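Local atomic coordinates of salicylaldehyde dehydrogenase NahF (Pseudomonas putida, PDB entry 4JZ6), a protein that probably catalyses the NAD+-dependent oxidation of salicylaldehyde to salicylate, a step in the bacterial degradation of naphthalene. Residues E93-K98 against T202-E207; V170-A175 against V186-S191; M18-F23 against T197-T202. All coordinates share one frame; numbering follows the deposited sequence.

Contact 1: residues E93-K98 against T202-E207; sequences ESKTPK and TQCVQE
Lys95 and Cys204 mark the closest backbone approach, their CA atoms 8.2 Å apart, so that side chains alone bridge the gap between the helix junction at 93-98 and the helical segment 202-207. Lys95 sits at the N-cap position of helix 96-107, just beyond the end of helix 78-94, and sends its whole aliphatic chain across. The chain is extended as far as CE, then bends at its last torsion (chi4 51°), which turns the ammonium toward Glu207. Two kinds of contact follow along its length. Partway along, two bonds short of the ammonium, the methylene Lys95 CD rests against Cys204 SG at 3.6 Å, an apolar touch to a buried thiol. At the tip, Lys95 NZ gives a salt-bridging hydrogen bond to Glu207 OE1 at 2.7 Å, reaching it on the syn side of the carboxylate but 29° out of its plane.

The other carboxylate oxygen is held from within the helix: Gln203 NE2, one turn earlier, donates to Glu207 OE2 at 2.7 Å, from above the carboxylate plane. Each oxygen thus has its own donor, which should limit rotation of the carboxylate. A water accepts from Lys95 NZ at 3.2 Å and donates weakly to Glu207 OE2, closing a small polar network over the apolar layer. Beneath that network, Cys204 also packs on Val91 and Met92 of helix 78-94, Val205 reaches Leu215 of strand 215-218, and Lys95 lies against Leu200, so the contact ties helix 195-208 to the joint between two helices.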
ATOM      1  N   GLU A  93     -24.713  20.839   1.008  1.00 24.07           N
ATOM      2  CA  GLU A  93     -24.849  22.112   1.706  1.00 26.21           C
ATOM      3  C   GLU A  93     -26.317  22.526   1.786  1.00 28.38           C
ATOM      4  O   GLU A  93     -26.735  23.192   2.733  1.00 26.68           O
ATOM      5  CB  GLU A  93     -23.997  23.195   1.038  1.00 24.26           C
ATOM      6  CG  GLU A  93     -22.498  22.939   1.165  1.00 26.30           C
ATOM      7  CD  GLU A  93     -21.648  23.951   0.414  1.00 26.59           C
ATOM      8  OE1 GLU A  93     -22.188  24.654  -0.466  1.00 30.31           O
ATOM      9  OE2 GLU A  93     -20.435  24.041   0.703  1.00 23.70           O
ATOM     10  N   SER A  94     -27.103  22.109   0.799  1.00 31.23           N
ATOM     11  CA  SER A  94     -28.523  22.444   0.782  1.00 30.16           C
ATOM     12  C   SER A  94     -29.284  21.663   1.847  1.00 31.12           C
ATOM     13  O   SER A  94     -30.417  22.000   2.177  1.00 39.50           O
ATOM     14  CB  SER A  94     -29.135  22.200  -0.603  1.00 27.49           C
ATOM     15  OG  SER A  94     -29.253  20.818  -0.894  1.00 29.28           O
ATOM     16  N   LYS A  95     -28.657  20.625   2.387  1.00 29.41           N
ATOM     17  CA  LYS A  95     -29.301  19.784   3.387  1.00 27.21           C
ATOM     18  C   LYS A  95     -28.673  19.950   4.773  1.00 36.81           C
ATOM     19  O   LYS A  95     -28.862  19.107   5.653  1.00 33.52           O
ATOM     20  CB  LYS A  95     -29.267  18.318   2.945  1.00 26.89           C
ATOM     21  CG  LYS A  95     -30.225  18.002   1.801  1.00 27.42           C
ATOM     22  CD  LYS A  95     -30.211  16.519   1.441  1.00 27.21           C
ATOM     23  CE  LYS A  95     -31.450  16.125   0.648  1.00 31.11           C
ATOM     24  NZ  LYS A  95     -31.685  17.017  -0.517  1.00 31.63           N
ATOM     25  N   THR A  96     -27.945  21.048   4.963  1.00 38.10           N
ATOM     26  CA  THR A  96     -27.205  21.299   6.205  1.00 26.49           C
ATOM     27  C   THR A  96     -28.016  21.157   7.513  1.00 31.63           C
ATOM     28  O   THR A  96     -27.575  20.469   8.434  1.00 30.06           O
ATOM     29  CB  THR A  96     -26.439  22.659   6.170  1.00 30.60           C
ATOM     30  OG1 THR A  96     -25.475  22.652   5.105  1.00 25.49           O
ATOM     31  CG2 THR A  96     -25.715  22.904   7.487  1.00 26.14           C
ATOM     32  N   PRO A  97     -29.201  21.788   7.600  1.00 29.93           N
ATOM     33  CA  PRO A  97     -29.975  21.649   8.840  1.00 31.91           C
ATOM     34  C   PRO A  97     -30.339  20.206   9.188  1.00 33.23           C
ATOM     35  O   PRO A  97     -30.380  19.871  10.372  1.00 39.25           O
ATOM     36  CB  PRO A  97     -31.249  22.438   8.538  1.00 31.78           C
ATOM     37  CG  PRO A  97     -30.848  23.417   7.514  1.00 32.77           C
ATOM     38  CD  PRO A  97     -29.870  22.690   6.648  1.00 34.83           C
ATOM     39  N   LYS A  98     -30.603  19.376   8.182  1.00 29.04           N
ATOM     40  CA  LYS A  98     -30.950  17.973   8.422  1.00 31.86           C
ATOM     41  C   LYS A  98     -29.753  17.193   8.971  1.00 33.19           C
ATOM     42  O   LYS A  98     -29.894  16.378   9.886  1.00 38.22           O
ATOM     43  CB  LYS A  98     -31.501  17.315   7.149  1.00 29.28           C
ATOM     44  CG  LYS A  98     -31.905  15.849   7.297  1.00 51.69           C
ATOM     45  CD  LYS A  98     -33.003  15.657   8.335  1.00 59.61           C
ATOM     46  CE  LYS A  98     -34.301  16.349   7.926  1.00 68.14           C
ATOM     47  NZ  LYS A  98     -35.191  16.635   9.098  1.00 66.48           N
ATOM     48  N   THR A 202     -25.646   9.434   1.215  1.00 24.11           N
ATOM     49  CA  THR A 202     -25.918   8.662   0.014  1.00 25.48           C
ATOM     50  C   THR A 202     -26.983   9.361  -0.820  1.00 26.68           C
ATOM     51  O   THR A 202     -26.817   9.544  -2.028  1.00 25.31           O
ATOM     52  CB  THR A 202     -26.406   7.241   0.350  1.00 30.21           C
ATOM     53  OG1 THR A 202     -25.434   6.582   1.170  1.00 27.76           O
ATOM     54  CG2 THR A 202     -26.630   6.432  -0.928  1.00 24.96           C
ATOM     55  N   GLN A 203     -28.070   9.758  -0.167  1.00 27.42           N
ATOM     56  CA  GLN A 203     -29.163  10.435  -0.850  1.00 28.77           C
ATOM     57  C   GLN A 203     -28.663  11.675  -1.588  1.00 27.78           C
ATOM     58  O   GLN A 203     -29.070  11.945  -2.719  1.00 25.85           O
ATOM     59  CB  GLN A 203     -30.270  10.814   0.134  1.00 27.10           C
ATOM     60  CG  GLN A 203     -31.483  11.426  -0.540  1.00 33.68           C
ATOM     61  CD  GLN A 203     -32.463  12.011   0.451  1.00 35.94           C
ATOM     62  OE1 GLN A 203     -32.388  11.739   1.650  1.00 36.21           O
ATOM     63  NE2 GLN A 203     -33.384  12.829  -0.043  1.00 41.15           N
ATOM     64  N   CYS A 204     -27.769  12.418  -0.948  1.00 25.04           N
ATOM     65  CA  CYS A 204     -27.191  13.593  -1.574  1.00 31.11           C
ATOM     66  C   CYS A 204     -26.516  13.234  -2.890  1.00 27.42           C
ATOM     67  O   CYS A 204     -26.737  13.886  -3.912  1.00 24.58           O
ATOM     68  CB  CYS A 204     -26.196  14.255  -0.631  1.00 24.01           C
ATOM     69  SG  CYS A 204     -26.996  15.157   0.695  1.00 24.71           S
ATOM     70  N   VAL A 205     -25.709  12.180  -2.861  1.00 26.48           N
ATOM     71  CA  VAL A 205     -25.045  11.703  -4.065  1.00 24.62           C
ATOM     72  C   VAL A 205     -26.065  11.311  -5.136  1.00 23.68           C
ATOM     73  O   VAL A 205     -25.867  11.594  -6.324  1.00 23.53           O
ATOM     74  CB  VAL A 205     -24.098  10.536  -3.747  1.00 22.55           C
ATOM     75  CG1 VAL A 205     -23.433  10.021  -5.004  1.00 27.37           C
ATOM     76  CG2 VAL A 205     -23.055  10.994  -2.754  1.00 21.98           C
ATOM     77  N   GLN A 206     -27.160  10.679  -4.713  1.00 24.45           N
ATOM     78  CA  GLN A 206     -28.221  10.302  -5.641  1.00 32.79           C
ATOM     79  C   GLN A 206     -28.820  11.526  -6.328  1.00 25.56           C
ATOM     80  O   GLN A 206     -29.009  11.531  -7.544  1.00 29.73           O
ATOM     81  CB  GLN A 206     -29.330   9.509  -4.939  1.00 32.18           C
ATOM     82  CG  GLN A 206     -30.455   9.078  -5.884  1.00 34.81           C
ATOM     83  CD  GLN A 206     -31.661   8.482  -5.162  1.00 41.46           C
ATOM     84  OE1 GLN A 206     -31.789   8.593  -3.940  1.00 40.26           O
ATOM     85  NE2 GLN A 206     -32.556   7.848  -5.922  1.00 42.55           N
ATOM     86  N   GLU A 207     -29.096  12.564  -5.545  1.00 25.75           N
ATOM     87  CA  GLU A 207     -29.742  13.768  -6.064  1.00 26.25           C
ATOM     88  C   GLU A 207     -28.818  14.653  -6.901  1.00 28.17           C
ATOM     89  O   GLU A 207     -29.286  15.555  -7.600  1.00 26.06           O
ATOM     90  CB  GLU A 207     -30.368  14.578  -4.925  1.00 26.76           C
ATOM     91  CG  GLU A 207     -31.363  13.778  -4.112  1.00 27.54           C
ATOM     92  CD  GLU A 207     -32.084  14.608  -3.075  1.00 36.52           C
ATOM     93  OE1 GLU A 207     -31.719  15.788  -2.904  1.00 34.66           O
ATOM     94  OE2 GLU A 207     -33.018  14.081  -2.432  1.00 44.71           O
TER
HETATM   95  O   HOH W   1     -34.680  16.851  -1.732  1.00 45.29           O

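Contact 2: residues V170-A175 against V186-S191; sequences VLAARA and VVFKGS
Ala172 is the first residue of helix segment 170-175 to meet segment 186-191; Val170 and Leu171, just before it, touch a bound salicylaldehyde. The methyl of Ala172 is directed at the strand and meets the far end of the Phe188 ring: CB lies 3.7 Å from Phe188 CZ and 4.2 Å from Phe188 CE1, approaching the ring obliquely. Phe188 can reach that far because its CG is anti to the backbone N (chi1 169°), which carries the ring out from the strand toward the helix. In backbone register Ala172 lies nearest Gly190, their CA atoms 7.9 Å apart.

Ala173 turns away from the strand and packs on Ser121 and Phe125 of helix 111-130. The side chain of Arg174 reaches Tyr463, a residue of the salicylaldehyde pocket. One turn after Ala172, Ala175 faces the strand again, its CA 7.9 Å from that of Phe188, a spacing equal to that of the first pair. Here the nearest approach is made by its backbone, with Ala175 O 4.1 Å from Val186 CG2, and the same carbonyl accepts a hydrogen bond from Ser161 OG. No hydrogen bond crosses between the segments, and the contact rests on van der Waals packing.

Together they form the return half of a beta-alpha-beta crossover, strand 159-162, helix 170-181 and strand 186-189, in the mainly parallel sheet expected for the NAD-binding domain of this family. Strand 186-189 runs between strands 159-162 and 215-218, while Ile201 of helix 195-208 touches both Ala172 and Phe188.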
ATOM      1  N   VAL A 170     -17.896  13.510   6.930  1.00 20.83           N
ATOM      2  CA  VAL A 170     -16.684  13.713   6.143  1.00 20.18           C
ATOM      3  C   VAL A 170     -15.933  12.405   5.847  1.00 25.05           C
ATOM      4  O   VAL A 170     -15.329  12.259   4.782  1.00 19.44           O
ATOM      5  CB  VAL A 170     -15.755  14.781   6.774  1.00 23.02           C
ATOM      6  CG1 VAL A 170     -15.147  14.275   8.072  1.00 25.52           C
ATOM      7  CG2 VAL A 170     -14.675  15.213   5.781  1.00 19.44           C
ATOM      8  N   LEU A 171     -16.001  11.449   6.771  1.00 21.31           N
ATOM      9  CA  LEU A 171     -15.337  10.161   6.582  1.00 20.51           C
ATOM     10  C   LEU A 171     -16.016   9.328   5.495  1.00 24.03           C
ATOM     11  O   LEU A 171     -15.373   8.554   4.787  1.00 26.07           O
ATOM     12  CB  LEU A 171     -15.269   9.385   7.898  1.00 20.42           C
ATOM     13  CG  LEU A 171     -14.430  10.060   8.983  1.00 20.54           C
ATOM     14  CD1 LEU A 171     -14.236   9.132  10.173  1.00 20.78           C
ATOM     15  CD2 LEU A 171     -13.101  10.500   8.417  1.00 19.76           C
ATOM     16  N   ALA A 172     -17.324   9.487   5.370  1.00 24.17           N
ATOM     17  CA  ALA A 172     -18.043   8.879   4.266  1.00 24.43           C
ATOM     18  C   ALA A 172     -17.678   9.600   2.976  1.00 25.19           C
ATOM     19  O   ALA A 172     -17.329   8.966   1.978  1.00 28.37           O
ATOM     20  CB  ALA A 172     -19.557   8.937   4.506  1.00 21.40           C
ATOM     21  N   ALA A 173     -17.759  10.929   3.011  1.00 25.10           N
ATOM     22  CA  ALA A 173     -17.515  11.764   1.836  1.00 20.48           C
ATOM     23  C   ALA A 173     -16.181  11.449   1.178  1.00 19.18           C
ATOM     24  O   ALA A 173     -16.115  11.221  -0.029  1.00 25.38           O
ATOM     25  CB  ALA A 173     -17.577  13.229   2.215  1.00 21.38           C
ATOM     26  N   ARG A 174     -15.128  11.426   1.988  1.00 18.98           N
ATOM     27  CA  ARG A 174     -13.788  11.108   1.520  1.00 18.46           C
ATOM     28  C   ARG A 174     -13.757   9.725   0.849  1.00 24.45           C
ATOM     29  O   ARG A 174     -13.098   9.543  -0.177  1.00 25.09           O
ATOM     30  CB  ARG A 174     -12.782  11.211   2.683  1.00 21.16           C
ATOM     31  CG  ARG A 174     -12.257   9.876   3.206  1.00 23.50           C
ATOM     32  CD  ARG A 174     -12.286   9.743   4.719  1.00 19.34           C
ATOM     33  NE  ARG A 174     -11.116  10.305   5.385  1.00 21.81           N
ATOM     34  CZ  ARG A 174     -10.482   9.724   6.404  1.00 27.99           C
ATOM     35  NH1 ARG A 174     -10.885   8.547   6.875  1.00 19.07           N
ATOM     36  NH2 ARG A 174      -9.439  10.322   6.958  1.00 32.54           N
ATOM     37  N   ALA A 175     -14.503   8.769   1.404  1.00 22.71           N
ATOM     38  CA  ALA A 175     -14.475   7.390   0.921  1.00 19.01           C
ATOM     39  C   ALA A 175     -15.382   7.185  -0.293  1.00 23.40           C
ATOM     40  O   ALA A 175     -15.513   6.070  -0.806  1.00 20.71           O
ATOM     41  CB  ALA A 175     -14.853   6.434   2.038  1.00 19.50           C
ATOM     42  N   VAL A 186     -18.293   2.303  -6.004  1.00 20.97           N
ATOM     43  CA  VAL A 186     -18.028   1.918  -4.623  1.00 24.52           C
ATOM     44  C   VAL A 186     -19.185   1.236  -3.890  1.00 26.05           C
ATOM     45  O   VAL A 186     -20.345   1.622  -4.019  1.00 23.63           O
ATOM     46  CB  VAL A 186     -17.465   3.120  -3.808  1.00 24.19           C
ATOM     47  CG1 VAL A 186     -17.838   4.425  -4.476  1.00 24.22           C
ATOM     48  CG2 VAL A 186     -17.939   3.095  -2.356  1.00 25.89           C
ATOM     49  N   VAL A 187     -18.844   0.187  -3.148  1.00 32.01           N
ATOM     50  CA  VAL A 187     -19.739  -0.382  -2.157  1.00 29.37           C
ATOM     51  C   VAL A 187     -19.426   0.287  -0.818  1.00 31.08           C
ATOM     52  O   VAL A 187     -18.363   0.066  -0.230  1.00 26.13           O
ATOM     53  CB  VAL A 187     -19.572  -1.907  -2.052  1.00 26.11           C
ATOM     54  CG1 VAL A 187     -20.471  -2.466  -0.961  1.00 24.79           C
ATOM     55  CG2 VAL A 187     -19.880  -2.565  -3.386  1.00 23.76           C
ATOM     56  N   PHE A 188     -20.357   1.124  -0.370  1.00 34.92           N
ATOM     57  CA  PHE A 188     -20.214   1.926   0.839  1.00 22.73           C
ATOM     58  C   PHE A 188     -20.851   1.200   2.018  1.00 23.53           C
ATOM     59  O   PHE A 188     -22.069   1.045   2.077  1.00 24.24           O
ATOM     60  CB  PHE A 188     -20.882   3.289   0.599  1.00 24.39           C
ATOM     61  CG  PHE A 188     -21.048   4.147   1.838  1.00 24.84           C
ATOM     62  CD1 PHE A 188     -20.172   4.056   2.912  1.00 22.42           C
ATOM     63  CD2 PHE A 188     -22.095   5.064   1.910  1.00 24.33           C
ATOM     64  CE1 PHE A 188     -20.349   4.852   4.033  1.00 25.79           C
ATOM     65  CE2 PHE A 188     -22.269   5.866   3.022  1.00 23.06           C
ATOM     66  CZ  PHE A 188     -21.398   5.762   4.085  1.00 22.84           C
ATOM     67  N   LYS A 189     -20.021   0.753   2.956  1.00 23.48           N
ATOM     68  CA  LYS A 189     -20.510   0.124   4.175  1.00 24.25           C
ATOM     69  C   LYS A 189     -20.531   1.142   5.303  1.00 35.56           C
ATOM     70  O   LYS A 189     -19.478   1.601   5.753  1.00 36.72           O
ATOM     71  CB  LYS A 189     -19.625  -1.055   4.566  1.00 24.43           C
ATOM     72  CG  LYS A 189     -19.981  -1.672   5.910  1.00 25.24           C
ATOM     73  CD  LYS A 189     -21.313  -2.401   5.859  1.00 27.02           C
ATOM     74  CE  LYS A 189     -21.672  -3.005   7.221  1.00 37.34           C
ATOM     75  NZ  LYS A 189     -21.659  -2.007   8.342  1.00 40.41           N
ATOM     76  N   GLY A 190     -21.735   1.486   5.754  1.00 29.43           N
ATOM     77  CA  GLY A 190     -21.919   2.509   6.768  1.00 28.44           C
ATOM     78  C   GLY A 190     -21.822   1.981   8.186  1.00 31.13           C
ATOM     79  O   GLY A 190     -21.534   0.800   8.402  1.00 34.96           O
ATOM     80  N   SER A 191     -22.068   2.860   9.155  1.00 27.97           N
ATOM     81  CA  SER A 191     -21.918   2.507  10.561  1.00 25.95           C
ATOM     82  C   SER A 191     -23.241   2.185  11.235  1.00 32.57           C
ATOM     83  O   SER A 191     -24.271   2.805  10.948  1.00 27.34           O
ATOM     84  CB  SER A 191     -21.237   3.632  11.329  1.00 25.46           C
ATOM     85  OG  SER A 191     -21.302   3.373  12.718  1.00 29.07           O
TER

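Contact 3: residues M18-F23 against T197-T202; sequences MKTKLF and THALIT
The N-terminal strand 18-24, an inner member of a four-stranded mixed sheet, passes over helix 195-208 and meets it at two points, Thr20 on Ala199 and Phe23 on Thr202. Both partners of each pair direct their side chains at one another, and the CA spacing is 6.8 Å for Thr20 and Ala199. Thr20 straddles the alanine methyl: its OG1 is 3.8 Å and its CG2 3.9 Å from Ala199 CB. The spacing of three residues suits one helical turn. In a regular strand residues three apart would face opposite ways; the interruption at Lys21 is consistent with Thr20 and Phe23 both facing the helix, while Leu22 points away.

At the second point, Thr202 CG2 lies 3.6 Å from Phe23 CD2 and approaches the ring obliquely, the two side chains sliding past each other in opposite directions. The threonine hydroxyl donates to His198 O at 2.7 Å, a bond consistent with its rotation (chi1 -57°) that should help hold the methyl against the phenyl. His198 O thereby accepts twice, also taking the backbone NH of Thr202. Tyr217 of strand 215-218 touches Phe23, Ala199 and Thr202 alike, and strand 18-24 is itself hydrogen-bonded to strand 47-52, so the helix lies between the N-terminal sheet and the sheet containing strands 186-189 and 215-218.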
ATOM      1  N   MET A  18     -36.730   7.914  12.738  1.00 42.83           N
ATOM      2  CA  MET A  18     -36.320   7.858  11.337  1.00 35.45           C
ATOM      3  C   MET A  18     -36.253   6.430  10.786  1.00 39.63           C
ATOM      4  O   MET A  18     -35.820   5.507  11.477  1.00 38.44           O
ATOM      5  CB  MET A  18     -34.970   8.546  11.163  1.00 33.97           C
ATOM      6  CG  MET A  18     -35.012  10.044  11.364  1.00 36.54           C
ATOM      7  SD  MET A  18     -33.357  10.756  11.410  1.00 33.32           S
ATOM      8  CE  MET A  18     -32.747  10.027  12.923  1.00 58.06           C
ATOM      9  N   LYS A  19     -36.676   6.256   9.538  1.00 38.99           N
ATOM     10  CA  LYS A  19     -36.640   4.951   8.882  1.00 35.73           C
ATOM     11  C   LYS A  19     -35.720   4.966   7.652  1.00 40.53           C
ATOM     12  O   LYS A  19     -35.866   5.809   6.761  1.00 36.19           O
ATOM     13  CB  LYS A  19     -38.054   4.493   8.514  1.00 37.16           C
ATOM     14  CG  LYS A  19     -38.892   4.030   9.704  1.00 38.56           C
ATOM     15  CD  LYS A  19     -40.196   3.362   9.262  1.00 58.62           C
ATOM     16  CE  LYS A  19     -40.928   2.712  10.442  1.00 66.11           C
ATOM     17  NZ  LYS A  19     -42.270   2.140  10.079  1.00 67.15           N
ATOM     18  N   THR A  20     -34.787   4.014   7.615  1.00 38.59           N
ATOM     19  CA  THR A  20     -33.681   4.006   6.657  1.00 32.62           C
ATOM     20  C   THR A  20     -33.540   2.668   5.918  1.00 36.42           C
ATOM     21  O   THR A  20     -33.631   1.601   6.528  1.00 35.81           O
ATOM     22  CB  THR A  20     -32.368   4.352   7.387  1.00 31.58           C
ATOM     23  OG1 THR A  20     -32.173   5.768   7.346  1.00 32.49           O
ATOM     24  CG2 THR A  20     -31.163   3.668   6.750  1.00 30.62           C
ATOM     25  N   LYS A  21     -33.320   2.723   4.604  1.00 38.65           N
ATOM     26  CA  LYS A  21     -33.196   1.506   3.798  1.00 32.35           C
ATOM     27  C   LYS A  21     -31.780   1.285   3.264  1.00 43.73           C
ATOM     28  O   LYS A  21     -30.862   2.055   3.556  1.00 42.16           O
ATOM     29  CB  LYS A  21     -34.186   1.542   2.631  1.00 32.96           C
ATOM     30  CG  LYS A  21     -35.652   1.429   3.039  1.00 34.45           C
ATOM     31  CD  LYS A  21     -36.550   1.164   1.838  1.00 35.16           C
ATOM     32  CE  LYS A  21     -37.989   0.903   2.261  1.00 53.36           C
ATOM     33  NZ  LYS A  21     -38.823   0.411   1.124  1.00 54.88           N
ATOM     34  N   LEU A  22     -31.609   0.215   2.491  1.00 44.42           N
ATOM     35  CA  LEU A  22     -30.374  -0.027   1.742  1.00 39.06           C
ATOM     36  C   LEU A  22     -30.448   0.710   0.406  1.00 41.10           C
ATOM     37  O   LEU A  22     -31.535   1.091  -0.037  1.00 50.75           O
ATOM     38  CB  LEU A  22     -30.199  -1.525   1.484  1.00 36.34           C
ATOM     39  CG  LEU A  22     -29.357  -2.371   2.445  1.00 36.70           C
ATOM     40  CD1 LEU A  22     -29.352  -1.811   3.866  1.00 30.66           C
ATOM     41  CD2 LEU A  22     -29.835  -3.826   2.422  1.00 31.71           C
ATOM     42  N   PHE A  23     -29.305   0.907  -0.245  1.00 29.57           N
ATOM     43  CA  PHE A  23     -29.292   1.574  -1.544  1.00 28.16           C
ATOM     44  C   PHE A  23     -28.452   0.834  -2.585  1.00 31.03           C
ATOM     45  O   PHE A  23     -27.227   0.771  -2.477  1.00 40.73           O
ATOM     46  CB  PHE A  23     -28.798   3.009  -1.391  1.00 27.47           C
ATOM     47  CG  PHE A  23     -28.902   3.824  -2.642  1.00 27.02           C
ATOM     48  CD1 PHE A  23     -30.125   4.335  -3.052  1.00 27.77           C
ATOM     49  CD2 PHE A  23     -27.774   4.094  -3.404  1.00 26.05           C
ATOM     50  CE1 PHE A  23     -30.227   5.101  -4.206  1.00 27.65           C
ATOM     51  CE2 PHE A  23     -27.866   4.854  -4.554  1.00 25.84           C
ATOM     52  CZ  PHE A  23     -29.093   5.364  -4.955  1.00 30.34           C
ATOM     53  N   THR A 197     -27.536   9.152   8.970  1.00 27.14           N
ATOM     54  CA  THR A 197     -26.588  10.104   8.409  1.00 27.03           C
ATOM     55  C   THR A 197     -25.941   9.571   7.139  1.00 25.79           C
ATOM     56  O   THR A 197     -25.789  10.292   6.153  1.00 25.22           O
ATOM     57  CB  THR A 197     -25.479  10.430   9.407  1.00 25.70           C
ATOM     58  OG1 THR A 197     -26.037  10.538  10.718  1.00 26.45           O
ATOM     59  CG2 THR A 197     -24.804  11.737   9.033  1.00 25.02           C
ATOM     60  N   HIS A 198     -25.554   8.301   7.172  1.00 29.46           N
ATOM     61  CA  HIS A 198     -24.922   7.667   6.023  1.00 31.33           C
ATOM     62  C   HIS A 198     -25.910   7.432   4.877  1.00 32.63           C
ATOM     63  O   HIS A 198     -25.543   7.484   3.703  1.00 28.82           O
ATOM     64  CB  HIS A 198     -24.247   6.367   6.451  1.00 27.46           C
ATOM     65  CG  HIS A 198     -23.005   6.582   7.250  1.00 24.29           C
ATOM     66  ND1 HIS A 198     -22.392   5.577   7.965  1.00 24.40           N
ATOM     67  CD2 HIS A 198     -22.249   7.693   7.437  1.00 23.68           C
ATOM     68  CE1 HIS A 198     -21.315   6.057   8.561  1.00 23.87           C
ATOM     69  NE2 HIS A 198     -21.206   7.338   8.256  1.00 25.63           N
ATOM     70  N   ALA A 199     -27.166   7.173   5.216  1.00 27.96           N
ATOM     71  CA  ALA A 199     -28.187   7.082   4.188  1.00 28.76           C
ATOM     72  C   ALA A 199     -28.363   8.466   3.566  1.00 32.84           C
ATOM     73  O   ALA A 199     -28.485   8.599   2.346  1.00 29.31           O
ATOM     74  CB  ALA A 199     -29.485   6.582   4.769  1.00 27.98           C
ATOM     75  N   LEU A 200     -28.353   9.494   4.414  1.00 31.03           N
ATOM     76  CA  LEU A 200     -28.521  10.867   3.952  1.00 26.39           C
ATOM     77  C   LEU A 200     -27.424  11.295   2.982  1.00 25.39           C
ATOM     78  O   LEU A 200     -27.710  11.854   1.920  1.00 25.38           O
ATOM     79  CB  LEU A 200     -28.588  11.842   5.129  1.00 26.59           C
ATOM     80  CG  LEU A 200     -28.876  13.288   4.701  1.00 33.77           C
ATOM     81  CD1 LEU A 200     -30.151  13.349   3.875  1.00 27.44           C
ATOM     82  CD2 LEU A 200     -28.960  14.219   5.897  1.00 26.93           C
ATOM     83  N   ILE A 201     -26.171  11.040   3.344  1.00 24.63           N
ATOM     84  CA  ILE A 201     -25.066  11.418   2.475  1.00 23.75           C
ATOM     85  C   ILE A 201     -25.210  10.687   1.147  1.00 23.69           C
ATOM     86  O   ILE A 201     -24.973  11.259   0.086  1.00 35.34           O
ATOM     87  CB  ILE A 201     -23.668  11.181   3.135  1.00 26.76           C
ATOM     88  CG1 ILE A 201     -22.555  11.776   2.273  1.00 22.22           C
ATOM     89  CG2 ILE A 201     -23.399   9.710   3.370  1.00 23.07           C
ATOM     90  CD1 ILE A 201     -21.203  11.765   2.933  1.00 21.61           C
ATOM     91  N   THR A 202     -25.646   9.434   1.215  1.00 24.11           N
ATOM     92  CA  THR A 202     -25.918   8.662   0.014  1.00 25.48           C
ATOM     93  C   THR A 202     -26.983   9.361  -0.820  1.00 26.68           C
ATOM     94  O   THR A 202     -26.817   9.544  -2.028  1.00 25.31           O
ATOM     95  CB  THR A 202     -26.406   7.241   0.350  1.00 30.21           C
ATOM     96  OG1 THR A 202     -25.434   6.582   1.170  1.00 27.76           O
ATOM     97  CG2 THR A 202     -26.630   6.432  -0.928  1.00 24.96           C
TER

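Helix 195-208 is the common element: it supplies the second segment of contacts 1 and 3, which share Thr202 and have centres about 11 Å apart. Contact 2 lies deeper, its centre about 14 Å from that of contact 1 and 12 Å from that of contact 3, on strand 186-189, which directly precedes the helix. It connects to the others through Phe188 against Thr202 and Ala172 against Ile201. Along the chain the order is 18-23, 93-98, 170-175, 186-191, 197-207; contact 2 is nested within both longer loops, whereas contacts 1 and 3 cross. One helix thus brings together the N-terminal sheet, an early helix junction and the crossover beside the salicylaldehyde pocket.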